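PDB 2CB4: mosquitocidal toxin from Bacillus sphaericus, which probably acts as an ADP-ribosyltransferase through the catalytic domain present here, one part of a larger toxin directed against mosquitoes. Local coordinates for residues 82-87 with 92-97; 109-114 with 162-167. The protein carries 1 engineered substitution. One frame throughout, in Å; residues are numbered along the deposited sequence.

Contact 1. Residues 82-87 with 92-97; sequences DRRPPN and NGFIPR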
ATOM      1  N   ASP A  82      23.753  28.719   0.772  1.00 22.57           N
ATOM      2  CA  ASP A  82      22.921  27.539   0.537  1.00 22.02           C
ATOM      3  C   ASP A  82      23.518  26.704  -0.593  1.00 25.56           C
ATOM      4  O   ASP A  82      24.048  27.258  -1.575  1.00 25.48           O
ATOM      5  CB  ASP A  82      21.460  27.963   0.193  1.00 22.11           C
ATOM      6  CG  ASP A  82      20.419  26.932   0.634  1.00 28.13           C
ATOM      7  OD1 ASP A  82      20.439  25.808   0.098  1.00 30.55           O
ATOM      8  OD2 ASP A  82      19.567  27.224   1.508  1.00 28.21           O
ATOM      9  N   ARG A  83      23.423  25.383  -0.457  1.00 21.19           N
ATOM     10  CA  ARG A  83      23.944  24.475  -1.491  1.00 21.68           C
ATOM     11  C   ARG A  83      22.936  24.289  -2.640  1.00 25.53           C
ATOM     12  O   ARG A  83      23.316  23.813  -3.690  1.00 25.71           O
ATOM     13  CB  ARG A  83      24.354  23.101  -0.900  1.00 22.06           C
ATOM     14  CG  ARG A  83      25.480  23.141   0.184  1.00 22.58           C
ATOM     15  CD  ARG A  83      26.852  23.033  -0.437  1.00 20.38           C
ATOM     16  NE  ARG A  83      27.971  23.340   0.463  1.00 20.28           N
ATOM     17  CZ  ARG A  83      29.232  23.431   0.044  1.00 30.21           C
ATOM     18  NH1 ARG A  83      29.507  23.181  -1.210  1.00 20.13           N
ATOM     19  NH2 ARG A  83      30.208  23.766   0.847  1.00 22.64           N
ATOM     20  N   ARG A  84      21.678  24.706  -2.444  1.00 22.08           N
ATOM     21  CA  ARG A  84      20.632  24.588  -3.460  1.00 21.78           C
ATOM     22  C   ARG A  84      20.729  25.672  -4.526  1.00 26.31           C
ATOM     23  O   ARG A  84      20.979  26.825  -4.218  1.00 24.84           O
ATOM     24  CB  ARG A  84      19.234  24.502  -2.825  1.00 18.52           C
ATOM     25  CG  ARG A  84      19.067  23.278  -1.917  1.00 16.54           C
ATOM     26  CD  ARG A  84      17.774  23.383  -1.080  1.00 21.55           C
ATOM     27  NE  ARG A  84      17.882  24.474  -0.105  1.00 24.93           N
ATOM     28  CZ  ARG A  84      16.862  25.011   0.545  1.00 37.19           C
ATOM     29  NH1 ARG A  84      15.633  24.550   0.343  1.00 23.24           N
ATOM     30  NH2 ARG A  84      17.071  26.016   1.395  1.00 22.73           N
ATOM     31  N   PRO A  85      20.550  25.286  -5.797  1.00 24.29           N
ATOM     32  CA  PRO A  85      20.712  26.239  -6.903  1.00 22.11           C
ATOM     33  C   PRO A  85      19.508  27.101  -7.223  1.00 25.39           C
ATOM     34  O   PRO A  85      18.400  26.852  -6.732  1.00 25.30           O
ATOM     35  CB  PRO A  85      21.073  25.328  -8.070  1.00 22.55           C
ATOM     36  CG  PRO A  85      20.258  24.047  -7.770  1.00 25.77           C
ATOM     37  CD  PRO A  85      20.204  23.920  -6.287  1.00 22.13           C
ATOM     38  N   PRO A  86      19.728  28.120  -8.064  1.00 21.55           N
ATOM     39  CA  PRO A  86      18.658  29.057  -8.438  1.00 20.34           C
ATOM     40  C   PRO A  86      17.358  28.435  -8.980  1.00 25.77           C
ATOM     41  O   PRO A  86      16.272  28.975  -8.730  1.00 25.56           O
ATOM     42  CB  PRO A  86      19.319  29.994  -9.474  1.00 20.80           C
ATOM     43  CG  PRO A  86      20.720  29.637  -9.554  1.00 24.46           C
ATOM     44  CD  PRO A  86      21.018  28.435  -8.720  1.00 20.54           C
ATOM     45  N   ASN A  87      17.457  27.336  -9.734  1.00 23.37           N
ATOM     46  CA  ASN A  87      16.252  26.678 -10.288  1.00 23.55           C
ATOM     47  C   ASN A  87      15.325  26.175  -9.193  1.00 26.82           C
ATOM     48  O   ASN A  87      14.136  25.989  -9.417  1.00 26.85           O
ATOM     49  CB  ASN A  87      16.579  25.572 -11.298  1.00 18.69           C
ATOM     50  CG  ASN A  87      16.985  26.125 -12.628  1.00 28.82           C
ATOM     51  OD1 ASN A  87      16.995  27.346 -12.834  1.00 21.48           O
ATOM     52  ND2 ASN A  87      17.304  25.246 -13.554  1.00 16.97           N
ATOM     53  N   ASN A  92      11.087  28.594  -5.559  1.00 25.08           N
ATOM     54  CA  ASN A  92      10.396  28.283  -4.314  1.00 24.98           C
ATOM     55  C   ASN A  92      10.683  29.161  -3.100  1.00 28.62           C
ATOM     56  O   ASN A  92       9.955  29.096  -2.133  1.00 29.43           O
ATOM     57  CB  ASN A  92      10.774  26.832  -3.909  1.00 23.30           C
ATOM     58  CG  ASN A  92      10.333  25.816  -4.919  1.00 32.90           C
ATOM     59  OD1 ASN A  92       9.157  25.725  -5.245  1.00 32.93           O
ATOM     60  ND2 ASN A  92      11.279  25.065  -5.450  1.00 23.48           N
ATOM     61  N   GLY A  93      11.782  29.909  -3.139  1.00 24.99           N
ATOM     62  CA  GLY A  93      12.217  30.734  -2.034  1.00 24.65           C
ATOM     63  C   GLY A  93      12.889  29.834  -0.997  1.00 27.76           C
ATOM     64  O   GLY A  93      13.307  28.704  -1.288  1.00 26.59           O
ATOM     65  N   PHE A  94      12.975  30.324   0.225  1.00 23.89           N
ATOM     66  CA  PHE A  94      13.541  29.525   1.307  1.00 22.15           C
ATOM     67  C   PHE A  94      12.407  29.020   2.176  1.00 27.20           C
ATOM     68  O   PHE A  94      11.837  29.768   2.970  1.00 26.62           O
ATOM     69  CB  PHE A  94      14.525  30.340   2.121  1.00 22.68           C
ATOM     70  CG  PHE A  94      15.769  30.694   1.357  1.00 23.18           C
ATOM     71  CD1 PHE A  94      16.659  29.688   0.947  1.00 24.67           C
ATOM     72  CD2 PHE A  94      16.045  32.023   1.018  1.00 22.69           C
ATOM     73  CE1 PHE A  94      17.822  30.016   0.236  1.00 24.87           C
ATOM     74  CE2 PHE A  94      17.195  32.351   0.295  1.00 24.75           C
ATOM     75  CZ  PHE A  94      18.090  31.341  -0.092  1.00 23.07           C
ATOM     76  N   ILE A  95      12.068  27.752   1.980  1.00 25.12           N
ATOM     77  CA  ILE A  95      11.009  27.079   2.727  1.00 24.87           C
ATOM     78  C   ILE A  95      11.698  26.397   3.908  1.00 30.00           C
ATOM     79  O   ILE A  95      12.790  25.846   3.760  1.00 30.32           O
ATOM     80  CB  ILE A  95      10.282  26.042   1.813  1.00 27.19           C
ATOM     81  CG1 ILE A  95       9.663  26.763   0.591  1.00 27.26           C
ATOM     82  CG2 ILE A  95       9.208  25.253   2.593  1.00 24.75           C
ATOM     83  CD1 ILE A  95       9.078  25.769  -0.458  1.00 23.53           C
ATOM     84  N   PRO A  96      11.104  26.493   5.096  1.00 27.00           N
ATOM     85  CA  PRO A  96      11.731  25.913   6.292  1.00 25.99           C
ATOM     86  C   PRO A  96      11.744  24.380   6.291  1.00 31.13           C
ATOM     87  O   PRO A  96      10.983  23.741   5.563  1.00 30.26           O
ATOM     88  CB  PRO A  96      10.843  26.431   7.447  1.00 26.49           C
ATOM     89  CG  PRO A  96      10.001  27.471   6.879  1.00 30.39           C
ATOM     90  CD  PRO A  96       9.865  27.223   5.423  1.00 26.32           C
ATOM     91  N   ARG A  97      12.595  23.793   7.134  1.00 28.50           N
ATOM     92  CA  ARG A  97      12.652  22.340   7.245  1.00 28.28           C
ATOM     93  C   ARG A  97      11.338  21.728   7.729  1.00 34.62           C
ATOM     94  O   ARG A  97      11.009  20.622   7.331  1.00 35.46           O
ATOM     95  CB  ARG A  97      13.831  21.896   8.090  1.00 24.87           C
ATOM     96  CG  ARG A  97      15.134  22.211   7.393  1.00 27.77           C
ATOM     97  CD  ARG A  97      16.300  22.083   8.342  1.00 25.14           C
ATOM     98  NE  ARG A  97      16.534  20.694   8.681  1.00 29.56           N
ATOM     99  CZ  ARG A  97      17.195  20.290   9.760  1.00 45.48           C
ATOM    100  NH1 ARG A  97      17.715  21.165  10.625  1.00 29.08           N
ATOM    101  NH2 ARG A  97      17.353  19.007   9.968  1.00 31.18           N
TER
HETATM  102  O   HOH W   1      15.257  26.980   3.104  1.00 22.58           O
HETATM  103  O   HOH W   2      13.467  26.138  -0.263  1.00 27.41           O

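Contact 2. Residues 109-114 with 162-167; sequences THLLNY and IDINAS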
ATOM      1  N   THR A 109       8.680  25.410  16.879  1.00 38.12           N
ATOM      2  CA  THR A 109       8.764  26.845  17.186  1.00 37.57           C
ATOM      3  C   THR A 109       9.765  27.166  18.261  1.00 40.25           C
ATOM      4  O   THR A 109       9.881  28.302  18.673  1.00 40.62           O
ATOM      5  CB  THR A 109       7.384  27.433  17.600  1.00 42.32           C
ATOM      6  OG1 THR A 109       6.822  26.646  18.662  1.00 46.60           O
ATOM      7  CG2 THR A 109       6.433  27.401  16.419  1.00 34.84           C
ATOM      8  N   HIS A 110      10.509  26.160  18.702  1.00 36.26           N
ATOM      9  CA  HIS A 110      11.503  26.365  19.731  1.00 35.93           C
ATOM     10  C   HIS A 110      12.737  27.100  19.228  1.00 38.87           C
ATOM     11  O   HIS A 110      13.746  26.504  18.842  1.00 40.49           O
ATOM     12  CB  HIS A 110      11.851  25.058  20.443  1.00 37.69           C
ATOM     13  CG  HIS A 110      12.529  25.269  21.753  1.00 43.06           C
ATOM     14  ND1 HIS A 110      12.358  24.422  22.836  1.00 45.88           N
ATOM     15  CD2 HIS A 110      13.370  26.254  22.179  1.00 45.68           C
ATOM     16  CE1 HIS A 110      13.080  24.864  23.858  1.00 45.23           C
ATOM     17  NE2 HIS A 110      13.697  25.978  23.486  1.00 45.59           N
ATOM     18  N   LEU A 111      12.651  28.425  19.266  1.00 33.10           N
ATOM     19  CA  LEU A 111      13.707  29.303  18.796  1.00 31.96           C
ATOM     20  C   LEU A 111      15.101  29.114  19.359  1.00 38.22           C
ATOM     21  O   LEU A 111      16.076  29.111  18.610  1.00 38.90           O
ATOM     22  CB  LEU A 111      13.270  30.771  18.868  1.00 31.17           C
ATOM     23  CG  LEU A 111      14.257  31.793  18.280  1.00 34.38           C
ATOM     24  CD1 LEU A 111      14.532  31.490  16.810  1.00 33.15           C
ATOM     25  CD2 LEU A 111      13.707  33.196  18.448  1.00 34.05           C
ATOM     26  N   LEU A 112      15.218  28.999  20.677  1.00 36.64           N
ATOM     27  CA  LEU A 112      16.541  28.831  21.304  1.00 36.62           C
ATOM     28  C   LEU A 112      17.186  27.497  20.956  1.00 38.36           C
ATOM     29  O   LEU A 112      18.388  27.438  20.747  1.00 38.33           O
ATOM     30  CB  LEU A 112      16.473  29.022  22.827  1.00 37.03           C
ATOM     31  CG  LEU A 112      16.540  30.492  23.276  1.00 41.62           C
ATOM     32  CD1 LEU A 112      16.223  30.596  24.765  1.00 41.64           C
ATOM     33  CD2 LEU A 112      17.888  31.148  22.945  1.00 40.81           C
ATOM     34  N   ASN A 113      16.384  26.446  20.832  1.00 30.87           N
ATOM     35  CA  ASN A 113      16.913  25.160  20.483  1.00 32.73           C
ATOM     36  C   ASN A 113      17.348  25.158  19.041  1.00 40.51           C
ATOM     37  O   ASN A 113      18.387  24.560  18.675  1.00 40.41           O
ATOM     38  CB  ASN A 113      15.886  24.060  20.704  1.00 34.60           C
ATOM     39  CG  ASN A 113      15.892  23.543  22.103  1.00 50.93           C
ATOM     40  OD1 ASN A 113      16.668  24.004  22.991  1.00 46.69           O
ATOM     41  ND2 ASN A 113      15.035  22.604  22.352  1.00 43.71           N
ATOM     42  N   TYR A 114      16.547  25.851  18.229  1.00 35.66           N
ATOM     43  CA  TYR A 114      16.838  25.939  16.810  1.00 34.10           C
ATOM     44  C   TYR A 114      18.230  26.563  16.588  1.00 33.20           C
ATOM     45  O   TYR A 114      19.087  26.013  15.927  1.00 31.03           O
ATOM     46  CB  TYR A 114      15.688  26.627  16.053  1.00 35.41           C
ATOM     47  CG  TYR A 114      16.147  27.162  14.787  1.00 36.43           C
ATOM     48  CD1 TYR A 114      16.338  26.304  13.705  1.00 37.74           C
ATOM     49  CD2 TYR A 114      16.535  28.517  14.662  1.00 36.13           C
ATOM     50  CE1 TYR A 114      16.894  26.774  12.525  1.00 35.99           C
ATOM     51  CE2 TYR A 114      17.074  28.984  13.501  1.00 36.52           C
ATOM     52  CZ  TYR A 114      17.265  28.083  12.433  1.00 41.92           C
ATOM     53  OH  TYR A 114      17.731  28.548  11.240  1.00 40.70           O
ATOM     54  N   ILE A 162      13.458  38.406  12.886  1.00 31.00           N
ATOM     55  CA  ILE A 162      13.809  38.594  14.293  1.00 28.35           C
ATOM     56  C   ILE A 162      15.289  38.900  14.360  1.00 32.73           C
ATOM     57  O   ILE A 162      16.104  38.157  13.820  1.00 32.33           O
ATOM     58  CB  ILE A 162      13.587  37.306  15.078  1.00 28.92           C
ATOM     59  CG1 ILE A 162      12.155  36.813  14.899  1.00 27.48           C
ATOM     60  CG2 ILE A 162      13.967  37.476  16.519  1.00 27.83           C
ATOM     61  CD1 ILE A 162      11.983  35.361  15.415  1.00 25.34           C
ATOM     62  N   ASP A 163      15.640  40.009  15.003  1.00 31.59           N
ATOM     63  CA  ASP A 163      17.046  40.410  15.179  1.00 31.42           C
ATOM     64  C   ASP A 163      17.556  39.637  16.399  1.00 38.15           C
ATOM     65  O   ASP A 163      17.311  40.012  17.549  1.00 40.76           O
ATOM     66  CB  ASP A 163      17.124  41.907  15.444  1.00 32.77           C
ATOM     67  CG  ASP A 163      18.552  42.407  15.537  1.00 43.40           C
ATOM     68  OD1 ASP A 163      19.423  41.663  16.041  1.00 43.53           O
ATOM     69  OD2 ASP A 163      18.807  43.540  15.087  1.00 52.02           O
ATOM     70  N   ILE A 164      18.228  38.522  16.148  1.00 33.55           N
ATOM     71  CA  ILE A 164      18.693  37.628  17.205  1.00 31.69           C
ATOM     72  C   ILE A 164      19.605  38.258  18.258  1.00 37.09           C
ATOM     73  O   ILE A 164      19.395  38.108  19.456  1.00 37.21           O
ATOM     74  CB  ILE A 164      19.328  36.321  16.596  1.00 32.49           C
ATOM     75  CG1 ILE A 164      18.286  35.552  15.761  1.00 31.55           C
ATOM     76  CG2 ILE A 164      19.987  35.451  17.694  1.00 29.08           C
ATOM     77  CD1 ILE A 164      17.030  35.147  16.531  1.00 30.16           C
ATOM     78  N   ASN A 165      20.638  38.941  17.809  1.00 34.40           N
ATOM     79  CA  ASN A 165      21.562  39.545  18.736  1.00 35.06           C
ATOM     80  C   ASN A 165      20.913  40.610  19.650  1.00 41.69           C
ATOM     81  O   ASN A 165      21.347  40.794  20.776  1.00 43.12           O
ATOM     82  CB  ASN A 165      22.808  40.068  18.005  1.00 31.83           C
ATOM     83  CG  ASN A 165      23.746  38.946  17.566  1.00 43.51           C
ATOM     84  OD1 ASN A 165      23.496  37.775  17.819  1.00 42.76           O
ATOM     85  ND2 ASN A 165      24.852  39.305  16.934  1.00 35.66           N
ATOM     86  N   ALA A 166      19.858  41.272  19.167  1.00 36.94           N
ATOM     87  CA  ALA A 166      19.136  42.288  19.934  1.00 34.95           C
ATOM     88  C   ALA A 166      18.026  41.666  20.783  1.00 40.41           C
ATOM     89  O   ALA A 166      17.394  42.362  21.563  1.00 41.78           O
ATOM     90  CB  ALA A 166      18.539  43.343  18.994  1.00 34.38           C
ATOM     91  N   SER A 167      17.765  40.372  20.616  1.00 35.91           N
ATOM     92  CA  SER A 167      16.687  39.709  21.354  1.00 34.79           C
ATOM     93  C   SER A 167      17.122  38.972  22.596  1.00 40.93           C
ATOM     94  O   SER A 167      16.292  38.603  23.424  1.00 40.85           O
ATOM     95  CB  SER A 167      15.966  38.716  20.448  1.00 35.09           C
ATOM     96  OG  SER A 167      15.517  39.349  19.282  1.00 38.91           O
TER

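Contact 1. Residues 82-87 with 92-97
Asp-82 OD1 is gripped twice by Arg-84, through backbone and side chain, and the other oxygen, OD2, approaches Phe-94 CE1. Arg-84 N reaches OD1 at 3.0 Å on its anti lone pair, closing an Asx turn, while Arg-84 NE meets the same oxygen on the syn side at 2.9 Å. The segments carry most of the R-x-D-x-R-P-P and following N-G-F sequence pattern, which begins at Arg-80 and is familiar from cholera- and pertussis-type ADP-ribosyltransferases, here the end of strand 78-82 and the turn that leaves helix 86-92. The arginine holds the carboxylate side-on: NH2 closes a salt bridge to Asp-82 OD2 at 2.8 Å, and both side-chain bonds are nearly straight and close to the guanidinium plane, though the two nitrogens stand somewhat out of the carboxylate plane. A bend at chi3 of Arg-84 (-68°) turns NE and NH2 together toward the aspartate. Arg-80 NH2 forms a second salt bridge to OD2, so this oxygen is held from two arginines.

Phe-94 comes up beside this pair. Its CE1 lies 3.5 Å from Asp-82 OD2, with carboxylate and ring planes only 27° apart, whereas Arg-84 NH2 stands 3.7 Å from CD1. NH2 sits at the ring edge, near its plane, and the guanidinium plane is turned 51° from the ring, so this is not a stack. Ile-89 of the intervening helix and Val-124 of strand 123-131 also pack on the phenyl.

Two waters tie the guanidinium to the backbone around Phe-94. One accepts from Arg-84 NH2 and donates to Ile-95 O. The other, weakly bonded to Arg-84 NH1, accepts from Ile-95 N and donates to Gly-93 O at 2.8 Å.

Contact 2. Residues 109-114 with 162-167
Leu-111 and Ile-162 meet methyl to methyl, tip to tip, with Leu-111 CD2 4.1 Å from Ile-162 CD1. A second methyl, Ile-164 CD1, comes to 4.3 Å from the same Leu-111 CD2, so one branch of the leucine makes both contacts between the segments. Its side chain extends from the first turn of helix 111-117, with CG trans to the backbone N (chi1 -175°), and bridges backbones whose closest CA atoms, those of Leu-111 and Ile-164, are 9.8 Å apart. Ile-162 answers with an outstretched chain, chi2 167° placing CD1 at its far end. All three side chains are buried. Ile-43 of helix 36-44 also packs on Leu-111, while Ile-164 touches Thr-182 and the engineered Gln-180 of strand 180-184.

Away from this apolar meeting point the second segment becomes polar and more open. Asp-163 and Asn-165 are partly exposed and Ala-166 is exposed, none of them touching the helix. Here a short, weakly bonded helical turn is held by its own groups. Asp-163 caps it, OD1 accepting from Ala-166 N at 3.2 Å from above the carboxylate plane, in a bond bent to 149°. Ser-167 OG donates to Asp-163 O at 2.6 Å, approaching above the carbonyl plane, and is also bonded to His-57 N. On the other segment, His-110 and Asn-113 pack on Asp-34 and Met-33 of a second subunit.

The whole joins a helix to the edge of a mixed sheet: strand 162-163 pairs with strand 180-184, whose Gln-180 has a position consistent with that where the arginine-specific ADP-ribosyltransferases have the second glutamate of their E-x-E motif.

How the contacts relate
Contacts 1 and 2 follow one another along the chain: helix 86-92 spans contact 1 and helix 111-117, the next in the chain, begins in contact 2. Their centres are 21 Å apart and their nearest atoms about 6 Å, without touching. Strand 123-131 connects them: Val-124 packs on Phe-94 of contact 1, and the next residue, Ser-125, is bonded through OG to Tyr-114 OH in the segment 109-114. This strand pairs with both 78-82 and 180-184, placing Arg-80 and the engineered Gln-180 on one sheet. Contact 1 thus lies next to Arg-80 and contact 2 next to Gln-180, residues that in related ADP-ribosyltransferases correspond to active-site positions.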